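Botulinum neurotoxin type G (Clostridium botulinum, PDB 3MPP) binds nerve cells through its receptor-binding domain, so that its zinc protease light chain can be delivered into the host cytosol. Local coordinates at residues I146-D151 with A156-N161; F67-W72 with S101-S106. The protein carries 4 engineered substitutions. All blocks are in the same frame, centred on the assembly; numbering follows the deposited sequence.

Contact 1 (I146-D151 with A156-N161); sequences ITITND and ANIYIN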
loop_
_atom_site.group_PDB
_atom_site.type_symbol
_atom_site.label_atom_id
_atom_site.label_comp_id
_atom_site.label_asym_id
_atom_site.label_seq_id
_atom_site.Cartn_x
_atom_site.Cartn_y
_atom_site.Cartn_z
ATOM N N ILE A 146 9.192 4.887 4.997
ATOM C CA ILE A 146 10.244 4.693 5.976
ATOM C C ILE A 146 11.000 5.997 6.157
ATOM O O ILE A 146 11.195 6.746 5.206
ATOM C CB ILE A 146 11.207 3.544 5.601
ATOM C CG1 ILE A 146 12.296 3.403 6.671
ATOM C CG2 ILE A 146 11.815 3.776 4.239
ATOM C CD1 ILE A 146 13.051 2.091 6.617
ATOM N N THR A 147 11.386 6.266 7.396
ATOM C CA THR A 147 12.169 7.438 7.727
ATOM C C THR A 147 13.268 7.013 8.680
ATOM O O THR A 147 13.006 6.409 9.724
ATOM C CB THR A 147 11.315 8.540 8.399
ATOM O OG1 THR A 147 10.240 8.913 7.529
ATOM C CG2 THR A 147 12.173 9.772 8.693
ATOM N N ILE A 148 14.501 7.312 8.301
ATOM C CA ILE A 148 15.643 7.032 9.147
ATOM C C ILE A 148 16.256 8.352 9.577
ATOM O O ILE A 148 16.562 9.198 8.736
ATOM C CB ILE A 148 16.734 6.226 8.406
ATOM C CG1 ILE A 148 16.176 4.907 7.861
ATOM C CG2 ILE A 148 17.898 5.952 9.324
ATOM C CD1 ILE A 148 15.742 4.982 6.416
ATOM N N THR A 149 16.424 8.526 10.883
ATOM C CA THR A 149 17.085 9.712 11.418
ATOM C C THR A 149 18.319 9.278 12.195
ATOM O O THR A 149 18.382 8.161 12.706
ATOM C CB THR A 149 16.162 10.550 12.344
ATOM O OG1 THR A 149 15.762 9.770 13.478
ATOM C CG2 THR A 149 14.926 11.028 11.599
ATOM N N ASN A 150 19.302 10.165 12.276
ATOM C CA ASN A 150 20.526 9.873 13.005
ATOM C C ASN A 150 21.077 11.150 13.612
ATOM O O ASN A 150 21.096 12.190 12.957
ATOM C CB ASN A 150 21.566 9.243 12.075
ATOM C CG ASN A 150 22.820 8.803 12.812
ATOM O OD1 ASN A 150 22.747 8.112 13.829
ATOM N ND2 ASN A 150 23.980 9.194 12.295
ATOM N N ASP A 151 21.517 11.074 14.861
ATOM C CA ASP A 151 22.075 12.241 15.535
ATOM C C ASP A 151 23.488 11.979 16.044
ATOM O O ASP A 151 24.089 10.957 15.721
ATOM C CB ASP A 151 21.156 12.710 16.670
ATOM C CG ASP A 151 21.013 11.680 17.773
ATOM O OD1 ASP A 151 22.041 11.293 18.363
ATOM O OD2 ASP A 151 19.869 11.268 18.063
ATOM N N ALA A 156 20.340 6.383 16.212
ATOM C CA ALA A 156 19.736 6.145 14.914
ATOM C C ALA A 156 18.316 5.670 15.157
ATOM O O ALA A 156 18.089 4.823 16.018
ATOM C CB ALA A 156 20.528 5.102 14.142
ATOM N N ASN A 157 17.363 6.227 14.412
ATOM C CA ASN A 157 15.954 5.862 14.554
ATOM C C ASN A 157 15.345 5.440 13.228
ATOM O O ASN A 157 15.629 6.042 12.191
ATOM C CB ASN A 157 15.144 7.037 15.105
ATOM C CG ASN A 157 15.749 7.634 16.366
ATOM O OD1 ASN A 157 16.883 8.108 16.362
ATOM N ND2 ASN A 157 14.982 7.627 17.443
ATOM N N ILE A 158 14.498 4.415 13.265
ATOM C CA ILE A 158 13.724 4.026 12.096
ATOM C C ILE A 158 12.252 4.237 12.381
ATOM O O ILE A 158 11.705 3.690 13.339
ATOM C CB ILE A 158 13.930 2.552 11.711
ATOM C CG1 ILE A 158 15.370 2.293 11.284
ATOM C CG2 ILE A 158 12.985 2.163 10.574
ATOM C CD1 ILE A 158 15.557 0.939 10.652
ATOM N N TYR A 159 11.621 5.047 11.543
ATOM C CA TYR A 159 10.189 5.249 11.603
ATOM C C TYR A 159 9.555 4.502 10.444
ATOM O O TYR A 159 10.070 4.538 9.339
ATOM C CB TYR A 159 9.875 6.730 11.460
ATOM C CG TYR A 159 10.398 7.576 12.587
ATOM C CD1 TYR A 159 9.555 8.003 13.603
ATOM C CD2 TYR A 159 11.732 7.952 12.636
ATOM C CE1 TYR A 159 10.029 8.786 14.642
ATOM C CE2 TYR A 159 12.219 8.734 13.668
ATOM C CZ TYR A 159 11.365 9.146 14.667
ATOM O OH TYR A 159 11.839 9.922 15.695
ATOM N N ILE A 160 8.427 3.846 10.694
ATOM C CA ILE A 160 7.684 3.186 9.632
ATOM C C ILE A 160 6.263 3.723 9.602
ATOM O O ILE A 160 5.553 3.696 10.621
ATOM C CB ILE A 160 7.651 1.661 9.827
ATOM C CG1 ILE A 160 9.071 1.087 9.761
ATOM C CG2 ILE A 160 6.737 1.006 8.777
ATOM C CD1 ILE A 160 9.680 1.098 8.365
ATOM N N ASN A 161 5.848 4.212 8.437
ATOM C CA ASN A 161 4.526 4.817 8.301
ATOM C C ASN A 161 4.287 5.859 9.394
ATOM O O ASN A 161 3.237 5.887 10.049
ATOM C CB ASN A 161 3.436 3.745 8.282
ATOM C CG ASN A 161 3.330 3.040 6.921
ATOM O OD1 ASN A 161 3.826 3.535 5.905
ATOM N ND2 ASN A 161 2.689 1.881 6.905
HETATM O O HOH W 1 14.075 11.255 15.283
#

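Contact 2 (F67-W72 with S101-S106); sequences FSINFW and SGWKVS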
loop_
_atom_site.group_PDB
_atom_site.type_symbol
_atom_site.label_atom_id
_atom_site.label_comp_id
_atom_site.label_asym_id
_atom_site.label_seq_id
_atom_site.Cartn_x
_atom_site.Cartn_y
_atom_site.Cartn_z
ATOM N N PHE A 67 21.279 13.946 10.052
ATOM C CA PHE A 67 20.465 13.993 8.849
ATOM C C PHE A 67 19.378 12.930 8.886
ATOM O O PHE A 67 19.340 12.093 9.792
ATOM C CB PHE A 67 21.329 13.842 7.594
ATOM C CG PHE A 67 21.786 12.436 7.333
ATOM C CD1 PHE A 67 22.765 11.852 8.117
ATOM C CD2 PHE A 67 21.249 11.706 6.292
ATOM C CE1 PHE A 67 23.190 10.559 7.870
ATOM C CE2 PHE A 67 21.667 10.414 6.040
ATOM C CZ PHE A 67 22.640 9.841 6.830
ATOM N N SER A 68 18.489 12.982 7.900
ATOM C CA SER A 68 17.370 12.056 7.834
ATOM C C SER A 68 17.150 11.612 6.404
ATOM O O SER A 68 17.341 12.390 5.468
ATOM C CB SER A 68 16.097 12.722 8.359
ATOM O OG SER A 68 16.300 13.284 9.644
ATOM N N ILE A 69 16.749 10.354 6.247
ATOM C CA ILE A 69 16.421 9.792 4.949
ATOM C C ILE A 69 14.958 9.376 4.987
ATOM O O ILE A 69 14.521 8.741 5.951
ATOM C CB ILE A 69 17.248 8.533 4.661
ATOM C CG1 ILE A 69 18.740 8.854 4.678
ATOM C CG2 ILE A 69 16.846 7.923 3.319
ATOM C CD1 ILE A 69 19.138 9.919 3.689
ATOM N N ASN A 70 14.210 9.732 3.946
ATOM C CA ASN A 70 12.787 9.389 3.856
ATOM C C ASN A 70 12.448 8.948 2.443
ATOM O O ASN A 70 12.857 9.577 1.463
ATOM C CB ASN A 70 11.917 10.582 4.285
ATOM C CG ASN A 70 10.423 10.390 3.976
ATOM O OD1 ASN A 70 9.774 9.444 4.449
ATOM N ND2 ASN A 70 9.872 11.314 3.200
ATOM N N PHE A 71 11.734 7.834 2.342
ATOM C CA PHE A 71 11.230 7.355 1.069
ATOM C C PHE A 71 10.207 6.261 1.343
ATOM O O PHE A 71 10.124 5.738 2.458
ATOM C CB PHE A 71 12.360 6.823 0.178
ATOM C CG PHE A 71 13.073 5.634 0.747
ATOM C CD1 PHE A 71 12.683 4.347 0.406
ATOM C CD2 PHE A 71 14.134 5.797 1.618
ATOM C CE1 PHE A 71 13.334 3.240 0.938
ATOM C CE2 PHE A 71 14.790 4.704 2.148
ATOM C CZ PHE A 71 14.384 3.416 1.808
ATOM N N TRP A 72 9.419 5.937 0.328
ATOM C CA TRP A 72 8.467 4.841 0.436
ATOM C C TRP A 72 9.005 3.736 -0.444
ATOM O O TRP A 72 9.682 4.012 -1.440
ATOM C CB TRP A 72 7.092 5.269 -0.065
ATOM C CG TRP A 72 6.424 6.340 0.742
ATOM C CD1 TRP A 72 6.917 7.586 1.047
ATOM C CD2 TRP A 72 5.109 6.279 1.310
ATOM N NE1 TRP A 72 5.992 8.292 1.784
ATOM C CE2 TRP A 72 4.873 7.510 1.958
ATOM C CE3 TRP A 72 4.114 5.293 1.348
ATOM C CZ2 TRP A 72 3.679 7.783 2.630
ATOM C CZ3 TRP A 72 2.919 5.575 2.011
ATOM C CH2 TRP A 72 2.717 6.807 2.643
ATOM N N SER A 101 33.228 3.699 3.199
ATOM C CA SER A 101 32.592 4.345 4.343
ATOM C C SER A 101 31.448 5.276 3.932
ATOM O O SER A 101 31.559 6.027 2.961
ATOM C CB SER A 101 33.624 5.118 5.162
ATOM O OG SER A 101 32.992 5.896 6.162
ATOM N N GLY A 102 30.351 5.221 4.686
ATOM C CA GLY A 102 29.176 6.028 4.412
ATOM C C GLY A 102 27.947 5.342 4.968
ATOM O O GLY A 102 28.023 4.722 6.029
ATOM N N TRP A 103 26.824 5.436 4.252
ATOM C CA TRP A 103 25.600 4.737 4.644
ATOM C C TRP A 103 24.969 3.970 3.493
ATOM O O TRP A 103 25.127 4.322 2.323
ATOM C CB TRP A 103 24.558 5.690 5.233
ATOM C CG TRP A 103 24.089 6.766 4.294
ATOM C CD1 TRP A 103 24.530 8.057 4.252
ATOM C CD2 TRP A 103 23.073 6.658 3.282
ATOM N NE1 TRP A 103 23.866 8.756 3.275
ATOM C CE2 TRP A 103 22.965 7.922 2.664
ATOM C CE3 TRP A 103 22.257 5.613 2.829
ATOM C CZ2 TRP A 103 22.075 8.172 1.622
ATOM C CZ3 TRP A 103 21.364 5.865 1.792
ATOM C CH2 TRP A 103 21.279 7.132 1.201
ATOM N N LYS A 104 24.226 2.929 3.840
ATOM C CA LYS A 104 23.503 2.162 2.841
ATOM C C LYS A 104 22.178 1.681 3.402
ATOM O O LYS A 104 22.059 1.402 4.597
ATOM C CB LYS A 104 24.340 0.974 2.365
ATOM C CG LYS A 104 24.452 -0.155 3.373
ATOM C CD LYS A 104 25.356 -1.273 2.856
ATOM C CE LYS A 104 25.459 -2.414 3.867
ATOM N NZ LYS A 104 26.053 -3.654 3.280
ATOM N N VAL A 105 21.182 1.613 2.525
ATOM C CA VAL A 105 19.929 0.954 2.821
ATOM C C VAL A 105 19.945 -0.383 2.080
ATOM O O VAL A 105 20.232 -0.447 0.876
ATOM C CB VAL A 105 18.723 1.816 2.372
ATOM C CG1 VAL A 105 17.410 1.052 2.552
ATOM C CG2 VAL A 105 18.690 3.127 3.150
ATOM N N SER A 106 19.675 -1.459 2.808
ATOM C CA SER A 106 19.647 -2.782 2.196
ATOM C C SER A 106 18.367 -3.540 2.569
ATOM O O SER A 106 17.651 -3.186 3.509
ATOM C CB SER A 106 20.890 -3.580 2.591
ATOM O OG SER A 106 20.874 -3.886 3.969
#

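Contact 1 (I146-D151 with A156-N161)
Tyr159 lies across from Thr147 and reaches on to Thr149. Its CB packs on Thr147 CB at 3.8 Å. CG is anti to the carbonyl carbon (chi1 -64°), and from there the ring leans toward the 146-151 strand with one edge facing it. CD2 on that edge is 3.5 Å from Thr147 O. CE2, the next atom out, is 3.7 Å from Thr149 OG1. Both oxygens lie near the ring plane. At the tip, Tyr159 OH is 2.6 Å from a water that also sits 2.9 Å from Thr149 OG1. This water joins the two hydroxyls across the strands. On the same face Thr149 OG1 also packs against CB of Asn157.

The backbones form an antiparallel hairpin. Thr147 with Tyr159 and Thr149 with Asn157 are the hydrogen-bonded pairs. Tyr159 N to Thr147 O is short and almost straight (2.7 Å, 177°). The opposite face is largely apolar. There Ile146 CG1 meets Ile160 CD1 at 3.9 Å, and Ile146 CD1 meets CG2 of Ile158.

Thr147 and Tyr159 also touch Val213 of helix 210-220, whereas Ile146 and Ile148 turn to strand 111-117 of the other sheet. The hairpin is thus two-sided: isoleucines supply the inner, sandwich-core face, and on the helix side buried hydroxyls are satisfied partly through a bound water.

Contact 2 (F67-W72 with S101-S106)
Phe67 begins the contact by packing on Trp103. Its CG lies between the backbone N and the carbonyl carbon (chi1 76°), and the ring extends toward the 101-106 segment. Phe67 CZ comes 3.7 Å from Trp103 CD1. Phe67 CE2 sits over one face of the indole, 3.9 Å from Trp103 NE1. The two rings are oblique: the planes of the Phe67 ring and the Trp103 five-membered ring make 36°, and their centroids are 5.2 Å apart.

Ser68 faces the other way, and its OG bonds to Arg206 O and Leu208 N.

Next in line, Ile69 points the same way as Phe67. Its CD1 meets the six-membered part of the indole, 4.0 Å from Trp103 CZ2. The same methyl lies at the edge of the Phe67 ring, and Ile69 CG2 lies at the edge of the Phe71 ring. Ile69 therefore fills the space between its two aromatic neighbours.

Phe71 comes next and faces Val105. Phe71 CZ and Val105 CG1 approach from opposite directions and stop 3.9 Å apart, with the methyl near the plane of the ring.

The axes of the two short strands come no closer than 10.8 Å and run 25° from parallel, so side chains alone span the gap. This is face-to-face packing of the two sheets of the lectin-like N-terminal subdomain. Trp114 of strand 111-117 extends the packing, since it touches Ile69, Trp103 and Val105.

The touching atoms are nearly all carbon. Cohesion here probably comes from burying apolar surface and from close van der Waals fit, with little directional bonding.

Overall arrangement
From the N terminus, the chain forms several strands of both sheets before it reaches strand 67-74. It then passes through helix 83-88 and strand 90-98 before contact 2 closes the loop at strand 103-108 of the facing sheet. Strands 111-117 and 123-129 extend that sheet. The chain next returns to the first sheet as strand 144-150, and contact 1 closes a short hairpin with 156-160. The two contacts are in series; they neither nest nor cross. Strands 67-74 and 144-150 are neighbours, linked by probable backbone hydrogen bonds between Ile69 and Ile148. Contact 1 pairs neighbouring strands within one sheet, and contact 2 joins the two sheets of the N-terminal subdomain.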